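Local coordinates for FdxN element excision controlling factor protein (Anabaena variabilis, PDB 2OKF) that probably controls excision of the fdxN element and may bind nucleic acid, as a member of the PDDEXK nuclease-like clan, at residues E10-A15 with V58-F63; T14-K17 with Q22-D25; I30-V35 with R84-K89. All coordinates share one frame; numbering follows the deposited sequence.

Contact 1: residues E10-A15 with V58-F63; sequences EVVKTA and VEVKSF. With EDO (1,2-ethanediol), chain G.
Val12 of helix 6-18 meets Val58 and Val60 of strand 54-60 in a purely apolar contact, and no hydrogen bond crosses between the segments. The two branches of Val12 divide the work. CG1, anti to the backbone N (chi1 175°), meets Val58, and the two side chains come tip to tip with CG1 of Val12 4.1 Å from CG1 of Val58. CG2, beside the backbone N, passes alongside Val60 and lies 3.8 Å from its CG1. Because these two side chains slide past each other in opposite directions, CB of Val12 also comes within 4.0 Å of Val60 CG2. Tyr128 of strand 125-129 packs against both Val12 and Val60.

The charged groups lie off this seam. On the helix, Lys13 NZ reaches Glu10 OE2 at 3.4 Å, a salt bridge whose hydrogen bond is weak, and NZ has a second acidic partner in Asp26. On the strand side, Lys61 points away from the helix. With its chain bent at CB-CG (chi2 -67°), it donates from NZ to O1 of a 1,2-ethanediol at 3.2 Å, probably a crystallisation additive, and is also hydrogen-bonded to OE1 of Gln79. A leucine in place of Lys61 would probably leave OE1 of Gln79 without this donor and O1 of the diol without this bond.

Val58 and Val60 thus face helix 6-18, whereas Glu59 packs on helix 69-90. Strand 54-60 therefore lies between helix 6-18 and helix 69-90, and its Glu59-Val60-Lys61 run matches the E-x-K signature of the PDDEXK nuclease fold, consistent with the family.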
loop_
_atom_site.group_PDB
_atom_site.type_symbol
_atom_site.label_atom_id
_atom_site.label_comp_id
_atom_site.label_asym_id
_atom_site.label_seq_id
_atom_site.Cartn_x
_atom_site.Cartn_y
_atom_site.Cartn_z
ATOM N N GLU A 10 20.776 -8.926 -1.612
ATOM C CA GLU A 10 22.161 -9.104 -1.240
ATOM C C GLU A 10 22.908 -7.771 -1.252
ATOM O O GLU A 10 23.736 -7.528 -0.379
ATOM C CB GLU A 10 22.853 -10.142 -2.125
ATOM C CG GLU A 10 22.385 -11.571 -1.824
ATOM C CD GLU A 10 22.523 -11.916 -0.331
ATOM O OE1 GLU A 10 23.642 -11.759 0.225
ATOM O OE2 GLU A 10 21.500 -12.314 0.289
ATOM N N VAL A 11 22.610 -6.911 -2.222
ATOM C CA VAL A 11 23.231 -5.582 -2.271
ATOM C C VAL A 11 22.950 -4.813 -0.983
ATOM O O VAL A 11 23.838 -4.209 -0.414
ATOM C CB VAL A 11 22.710 -4.750 -3.458
ATOM C CG1 VAL A 11 23.081 -3.288 -3.327
ATOM C CG2 VAL A 11 23.250 -5.321 -4.765
ATOM N N VAL A 12 21.691 -4.806 -0.544
ATOM C CA VAL A 12 21.348 -4.069 0.674
ATOM C C VAL A 12 22.025 -4.678 1.895
ATOM O O VAL A 12 22.498 -3.966 2.782
ATOM C CB VAL A 12 19.800 -3.950 0.845
ATOM C CG1 VAL A 12 19.485 -3.281 2.170
ATOM C CG2 VAL A 12 19.222 -3.179 -0.314
ATOM N N LYS A 13 22.086 -5.999 1.965
ATOM C CA LYS A 13 22.779 -6.652 3.065
ATOM C C LYS A 13 24.232 -6.239 3.088
ATOM O O LYS A 13 24.796 -5.968 4.138
ATOM C CB LYS A 13 22.631 -8.176 2.980
ATOM C CG LYS A 13 21.267 -8.651 3.321
ATOM C CD LYS A 13 21.017 -10.129 3.018
ATOM C CE LYS A 13 21.818 -11.058 3.877
ATOM N NZ LYS A 13 21.290 -12.483 3.693
ATOM N N THR A 14 24.861 -6.222 1.910
ATOM C CA THR A 14 26.251 -5.817 1.773
ATOM C C THR A 14 26.441 -4.381 2.238
ATOM O O THR A 14 27.356 -4.105 3.036
ATOM C CB THR A 14 26.727 -6.020 0.342
ATOM O OG1 THR A 14 26.777 -7.443 0.114
ATOM C CG2 THR A 14 28.113 -5.415 0.091
ATOM N N ALA A 15 25.554 -3.497 1.795
ATOM C CA ALA A 15 25.613 -2.085 2.162
ATOM C C ALA A 15 25.469 -1.921 3.673
ATOM O O ALA A 15 26.199 -1.167 4.304
ATOM C CB ALA A 15 24.560 -1.342 1.435
ATOM N N VAL A 58 14.215 -3.803 7.223
ATOM C CA VAL A 58 14.355 -3.173 5.940
ATOM C C VAL A 58 13.578 -3.927 4.892
ATOM O O VAL A 58 13.777 -5.125 4.679
ATOM C CB VAL A 58 15.840 -3.114 5.494
ATOM C CG1 VAL A 58 15.954 -2.393 4.157
ATOM C CG2 VAL A 58 16.662 -2.413 6.548
ATOM N N GLU A 59 12.677 -3.170 4.254
ATOM C CA GLU A 59 11.845 -3.579 3.110
ATOM C C GLU A 59 12.602 -3.219 1.828
ATOM O O GLU A 59 12.737 -2.055 1.495
ATOM C CB GLU A 59 10.490 -2.923 3.165
ATOM C CG GLU A 59 9.634 -3.164 1.941
ATOM C CD GLU A 59 8.374 -2.374 1.961
ATOM O OE1 GLU A 59 7.949 -1.937 3.038
ATOM O OE2 GLU A 59 7.766 -2.170 0.868
ATOM N N VAL A 60 13.155 -4.234 1.170
ATOM C CA VAL A 60 13.961 -3.986 -0.020
ATOM C C VAL A 60 13.168 -3.909 -1.292
ATOM O O VAL A 60 12.467 -4.835 -1.602
ATOM C CB VAL A 60 15.075 -5.042 -0.194
ATOM C CG1 VAL A 60 15.922 -4.725 -1.431
ATOM C CG2 VAL A 60 15.935 -5.065 1.031
ATOM N N LYS A 61 13.369 -2.814 -2.037
ATOM C CA LYS A 61 12.774 -2.598 -3.363
ATOM C C LYS A 61 13.848 -2.194 -4.373
ATOM O O LYS A 61 14.863 -1.518 -4.034
ATOM C CB LYS A 61 11.658 -1.552 -3.315
ATOM C CG LYS A 61 10.503 -1.985 -2.430
ATOM C CD LYS A 61 9.803 -3.167 -3.032
ATOM C CE LYS A 61 8.778 -3.759 -2.108
ATOM N NZ LYS A 61 7.948 -4.743 -2.806
ATOM N N SER A 62 13.671 -2.655 -5.595
ATOM C CA SER A 62 14.629 -2.364 -6.674
ATOM C C SER A 62 14.054 -1.409 -7.720
ATOM O O SER A 62 14.812 -0.794 -8.459
ATOM C CB SER A 62 15.008 -3.659 -7.345
ATOM O OG SER A 62 13.831 -4.311 -7.781
ATOM N N PHE A 63 12.722 -1.284 -7.761
ATOM C CA PHE A 63 12.062 -0.386 -8.696
ATOM C C PHE A 63 12.582 -0.574 -10.111
ATOM O O PHE A 63 13.090 0.352 -10.746
ATOM C CB PHE A 63 12.153 1.077 -8.222
ATOM C CG PHE A 63 11.182 1.400 -7.121
ATOM C CD1 PHE A 63 9.899 1.821 -7.425
ATOM C CD2 PHE A 63 11.535 1.253 -5.799
ATOM C CE1 PHE A 63 8.997 2.090 -6.423
ATOM C CE2 PHE A 63 10.618 1.516 -4.790
ATOM C CZ PHE A 63 9.352 1.938 -5.116
HETATM C C1 EDO G . 8.937 -8.147 -4.025
HETATM O O1 EDO G . 8.278 -7.933 -2.770
HETATM C C2 EDO G . 9.987 -7.061 -4.229
HETATM O O2 EDO G . 9.765 -6.423 -5.482
#

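Contact 2: residues T14-K17 with Q22-D25; sequences TALK and QITD
Lys17 and Ile23 meet across the short connection from helix 6-18 to strand 22-25, where the closest CA atoms are those of Lys17 and Gln22, 6.3 Å apart. No hydrogen bond spans the two segments, so the side chains alone make the contact, and Ile23 carries most of it. Its CG1 branch lies beside the backbone N, and a second bend (chi2 -59°) swings CD1 against Leu16. There CD1 of Ile23 is 3.9 Å from CD1 of Leu16 and 4.0 Å from Leu16 CB, the two side chains crossing at about a right angle. One bond earlier, CG1 of Ile23 meets the aliphatic part of Lys17, 4.1 Å from its CG, again at roughly a right angle. The exposed Lys17 joins in through this inner methylene, at the margin of the apolar patch.

Strand 22-25 is an outermost strand of the six-stranded sheet and pairs antiparallel with strand 47-51, where a classic beta bulge sets Thr24 and Asp25 opposite the single residue Ala48. Ile23 packs further on Ile47 and Ala49. Leu16 also touches Ile135 and Trp138 of strand 134-139, so the end of helix 6-18 contacts both outermost strands of the sheet.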
loop_
_atom_site.group_PDB
_atom_site.type_symbol
_atom_site.label_atom_id
_atom_site.label_comp_id
_atom_site.label_asym_id
_atom_site.label_seq_id
_atom_site.Cartn_x
_atom_site.Cartn_y
_atom_site.Cartn_z
ATOM N N THR A 14 24.861 -6.222 1.910
ATOM C CA THR A 14 26.251 -5.817 1.773
ATOM C C THR A 14 26.441 -4.381 2.238
ATOM O O THR A 14 27.356 -4.105 3.036
ATOM C CB THR A 14 26.727 -6.020 0.342
ATOM O OG1 THR A 14 26.777 -7.443 0.114
ATOM C CG2 THR A 14 28.113 -5.415 0.091
ATOM N N ALA A 15 25.554 -3.497 1.795
ATOM C CA ALA A 15 25.613 -2.085 2.162
ATOM C C ALA A 15 25.469 -1.921 3.673
ATOM O O ALA A 15 26.199 -1.167 4.304
ATOM C CB ALA A 15 24.560 -1.342 1.435
ATOM N N LEU A 16 24.515 -2.650 4.258
ATOM C CA LEU A 16 24.330 -2.624 5.710
ATOM C C LEU A 16 25.611 -3.070 6.442
ATOM O O LEU A 16 26.078 -2.391 7.379
ATOM C CB LEU A 16 23.154 -3.522 6.133
ATOM C CG LEU A 16 21.772 -2.925 5.882
ATOM C CD1 LEU A 16 20.693 -3.995 5.937
ATOM C CD2 LEU A 16 21.514 -1.841 6.890
ATOM N N LYS A 17 26.167 -4.207 6.036
ATOM C CA LYS A 17 27.350 -4.715 6.730
ATOM C C LYS A 17 28.550 -3.766 6.605
ATOM O O LYS A 17 29.315 -3.625 7.562
ATOM C CB LYS A 17 27.667 -6.114 6.211
ATOM C CG LYS A 17 26.677 -7.087 6.743
ATOM C CD LYS A 17 26.967 -8.495 6.292
ATOM C CE LYS A 17 26.658 -8.698 4.856
ATOM N NZ LYS A 17 27.134 -10.069 4.449
ATOM N N GLN A 22 24.717 -5.496 11.895
ATOM C CA GLN A 22 24.700 -6.936 12.049
ATOM C C GLN A 22 23.348 -7.418 11.575
ATOM O O GLN A 22 22.318 -6.964 12.086
ATOM C CB GLN A 22 24.863 -7.290 13.526
ATOM C CG GLN A 22 24.715 -8.788 13.836
ATOM C CD GLN A 22 24.663 -9.124 15.345
ATOM O OE1 GLN A 22 24.795 -8.246 16.224
ATOM N NE2 GLN A 22 24.436 -10.404 15.641
ATOM N N ILE A 23 23.346 -8.306 10.592
ATOM C CA ILE A 23 22.131 -8.893 10.114
ATOM C C ILE A 23 21.673 -10.002 11.091
ATOM O O ILE A 23 22.461 -10.928 11.372
ATOM C CB ILE A 23 22.307 -9.455 8.721
ATOM C CG1 ILE A 23 22.942 -8.441 7.729
ATOM C CG2 ILE A 23 20.991 -10.012 8.206
ATOM C CD1 ILE A 23 22.227 -7.194 7.535
ATOM N N THR A 24 20.455 -9.926 11.635
ATOM C CA THR A 24 20.016 -10.922 12.617
ATOM C C THR A 24 18.975 -11.904 12.097
ATOM O O THR A 24 18.858 -13.027 12.629
ATOM C CB THR A 24 19.519 -10.249 13.892
ATOM O OG1 THR A 24 18.400 -9.387 13.583
ATOM C CG2 THR A 24 20.669 -9.482 14.536
ATOM N N ASP A 25 18.225 -11.510 11.093
ATOM C CA ASP A 25 17.215 -12.367 10.517
ATOM C C ASP A 25 16.990 -11.974 9.082
ATOM O O ASP A 25 16.946 -10.784 8.696
ATOM C CB ASP A 25 15.879 -12.328 11.294
ATOM C CG ASP A 25 15.852 -13.284 12.469
ATOM O OD1 ASP A 25 16.356 -14.438 12.360
ATOM O OD2 ASP A 25 15.311 -12.889 13.512
#

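Contact 3: residues I30-V35 with R84-K89; sequences ISVGGV and RGALRK
Ile30 meets Ala86 and Leu87 of helix 69-90 through two branches that part at its CB. From CB, the CG2 methyl, anti to the backbone N, rests against Ala86, 3.8 Å from its CB. The other branch runs through CG1, beside the backbone N, and then stays extended (chi2 170°), carrying the tip CD1 to Leu87. There CD1 of Ile30 is 3.9 Å from Leu87 CD2 and equally near Leu87 CG, the side chains crossing at about a right angle.

Two residues on, Val32 shares the same small target. Its CG1, held between the backbone N and the carbonyl carbon (chi1 66°), lies 3.9 Å from CB of Ala86, so that one methyl receives both Ile30 and Val32. Phe113 of the second subunit packs on Val32 and Ala86 as well, extending this apolar patch across the subunit boundary.

Beyond Val32 the chain reverses: Val32 N bonds to Val35 O at 2.9 Å and Val35 N to Val32 O at 3.0 Å, with Gly33 and Gly34 at positive phi. This is a two-residue beta hairpin with a type I' turn, laid against the C-terminal part of a long helix at the dimer interface.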
loop_
_atom_site.group_PDB
_atom_site.type_symbol
_atom_site.label_atom_id
_atom_site.label_comp_id
_atom_site.label_asym_id
_atom_site.label_seq_id
_atom_site.Cartn_x
_atom_site.Cartn_y
_atom_site.Cartn_z
ATOM N N ILE A 30 6.927 -12.197 10.406
ATOM C CA ILE A 30 6.015 -11.517 11.314
ATOM C C ILE A 30 4.647 -12.214 11.264
ATOM O O ILE A 30 4.048 -12.336 10.194
ATOM C CB ILE A 30 5.852 -10.025 10.915
ATOM C CG1 ILE A 30 7.219 -9.363 10.693
ATOM C CG2 ILE A 30 5.047 -9.241 11.982
ATOM C CD1 ILE A 30 7.137 -7.981 10.083
ATOM N N SER A 31 4.179 -12.684 12.411
ATOM C CA SER A 31 2.847 -13.276 12.501
ATOM C C SER A 31 2.065 -12.518 13.565
ATOM O O SER A 31 2.502 -12.408 14.698
ATOM C CB SER A 31 2.928 -14.762 12.843
ATOM O OG SER A 31 3.424 -15.499 11.730
ATOM N N VAL A 32 0.917 -11.948 13.213
ATOM C CA VAL A 32 0.170 -11.248 14.220
ATOM C C VAL A 32 -1.273 -11.088 13.800
ATOM O O VAL A 32 -1.580 -10.957 12.607
ATOM C CB VAL A 32 0.774 -9.846 14.552
ATOM C CG1 VAL A 32 0.658 -8.945 13.390
ATOM C CG2 VAL A 32 0.094 -9.222 15.786
ATOM N N GLY A 33 -2.154 -11.152 14.788
ATOM C CA GLY A 33 -3.554 -10.893 14.563
ATOM C C GLY A 33 -4.204 -11.721 13.495
ATOM O O GLY A 33 -5.056 -11.222 12.770
ATOM N N GLY A 34 -3.819 -13.001 13.426
ATOM C CA GLY A 34 -4.418 -13.944 12.486
ATOM C C GLY A 34 -3.801 -13.962 11.103
ATOM O O GLY A 34 -4.279 -14.671 10.212
ATOM N N VAL A 35 -2.736 -13.194 10.907
ATOM C CA VAL A 35 -2.099 -13.127 9.616
ATOM C C VAL A 35 -0.590 -13.360 9.701
ATOM O O VAL A 35 0.068 -12.917 10.636
ATOM C CB VAL A 35 -2.393 -11.744 8.951
ATOM C CG1 VAL A 35 -1.706 -11.621 7.629
ATOM C CG2 VAL A 35 -3.889 -11.567 8.796
ATOM N N ARG A 84 4.845 -1.963 9.087
ATOM C CA ARG A 84 5.058 -1.026 10.170
ATOM C C ARG A 84 4.016 -1.254 11.265
ATOM O O ARG A 84 4.348 -1.277 12.473
ATOM C CB ARG A 84 4.981 0.400 9.651
ATOM C CG ARG A 84 5.151 1.421 10.781
ATOM C CD ARG A 84 5.202 2.853 10.302
ATOM N NE ARG A 84 3.961 3.249 9.651
ATOM C CZ ARG A 84 3.821 4.393 8.987
ATOM N NH1 ARG A 84 4.847 5.229 8.822
ATOM N NH2 ARG A 84 2.639 4.654 8.430
ATOM N N GLY A 85 2.751 -1.401 10.857
ATOM C CA GLY A 85 1.667 -1.569 11.798
ATOM C C GLY A 85 1.815 -2.878 12.570
ATOM O O GLY A 85 1.539 -2.950 13.771
ATOM N N ALA A 86 2.244 -3.935 11.879
ATOM C CA ALA A 86 2.460 -5.222 12.535
ATOM C C ALA A 86 3.637 -5.131 13.526
ATOM O O ALA A 86 3.554 -5.621 14.648
ATOM C CB ALA A 86 2.713 -6.295 11.491
ATOM N N LEU A 87 4.735 -4.525 13.120
ATOM C CA LEU A 87 5.909 -4.425 13.989
ATOM C C LEU A 87 5.610 -3.649 15.283
ATOM O O LEU A 87 6.161 -3.969 16.314
ATOM C CB LEU A 87 7.092 -3.790 13.247
ATOM C CG LEU A 87 7.708 -4.750 12.255
ATOM C CD1 LEU A 87 8.679 -3.989 11.302
ATOM C CD2 LEU A 87 8.508 -5.855 12.998
ATOM N N ARG A 88 4.765 -2.625 15.218
ATOM C CA ARG A 88 4.396 -1.903 16.418
ATOM C C ARG A 88 3.876 -2.841 17.486
ATOM O O ARG A 88 4.135 -2.655 18.654
ATOM C CB ARG A 88 3.278 -0.883 16.176
ATOM C CG ARG A 88 3.668 0.324 15.553
ATOM C CD ARG A 88 2.482 1.300 15.524
ATOM N NE ARG A 88 2.856 2.253 14.530
ATOM C CZ ARG A 88 2.017 2.948 13.793
ATOM N NH1 ARG A 88 0.692 2.871 13.917
ATOM N NH2 ARG A 88 2.559 3.785 12.902
ATOM N N LYS A 89 3.088 -3.827 17.056
ATOM C CA LYS A 89 2.411 -4.756 17.938
ATOM C C LYS A 89 3.172 -6.058 18.208
ATOM O O LYS A 89 2.689 -6.913 18.982
ATOM C CB LYS A 89 1.033 -5.041 17.350
ATOM C CG LYS A 89 0.189 -3.768 17.102
ATOM C CD LYS A 89 -0.285 -3.113 18.364
ATOM C CE LYS A 89 -1.215 -1.926 18.063
ATOM N NZ LYS A 89 -0.481 -0.677 17.573
#

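From the N terminus, helix 6-18 supplies one side of both contact 1 and contact 2, which share Thr14 and Ala15. Contact 2 closes first, a short loop that ties the helix to the edge strand right after it. Contact 1 starts from the same helix but closes at strand 54-60, so its longer loop takes in both the edge strand and the hairpin of 30-35. Contact 3 opens within that loop, after contact 2 has closed, and ends beyond it on helix 69-90; contacts 1 and 3 therefore cross. Their centres lie about 22 Å apart, on opposite sides of the chain's centre: contact 1 ties helix 6-18 to the sheet, contact 3 the hairpin to helix 69-90.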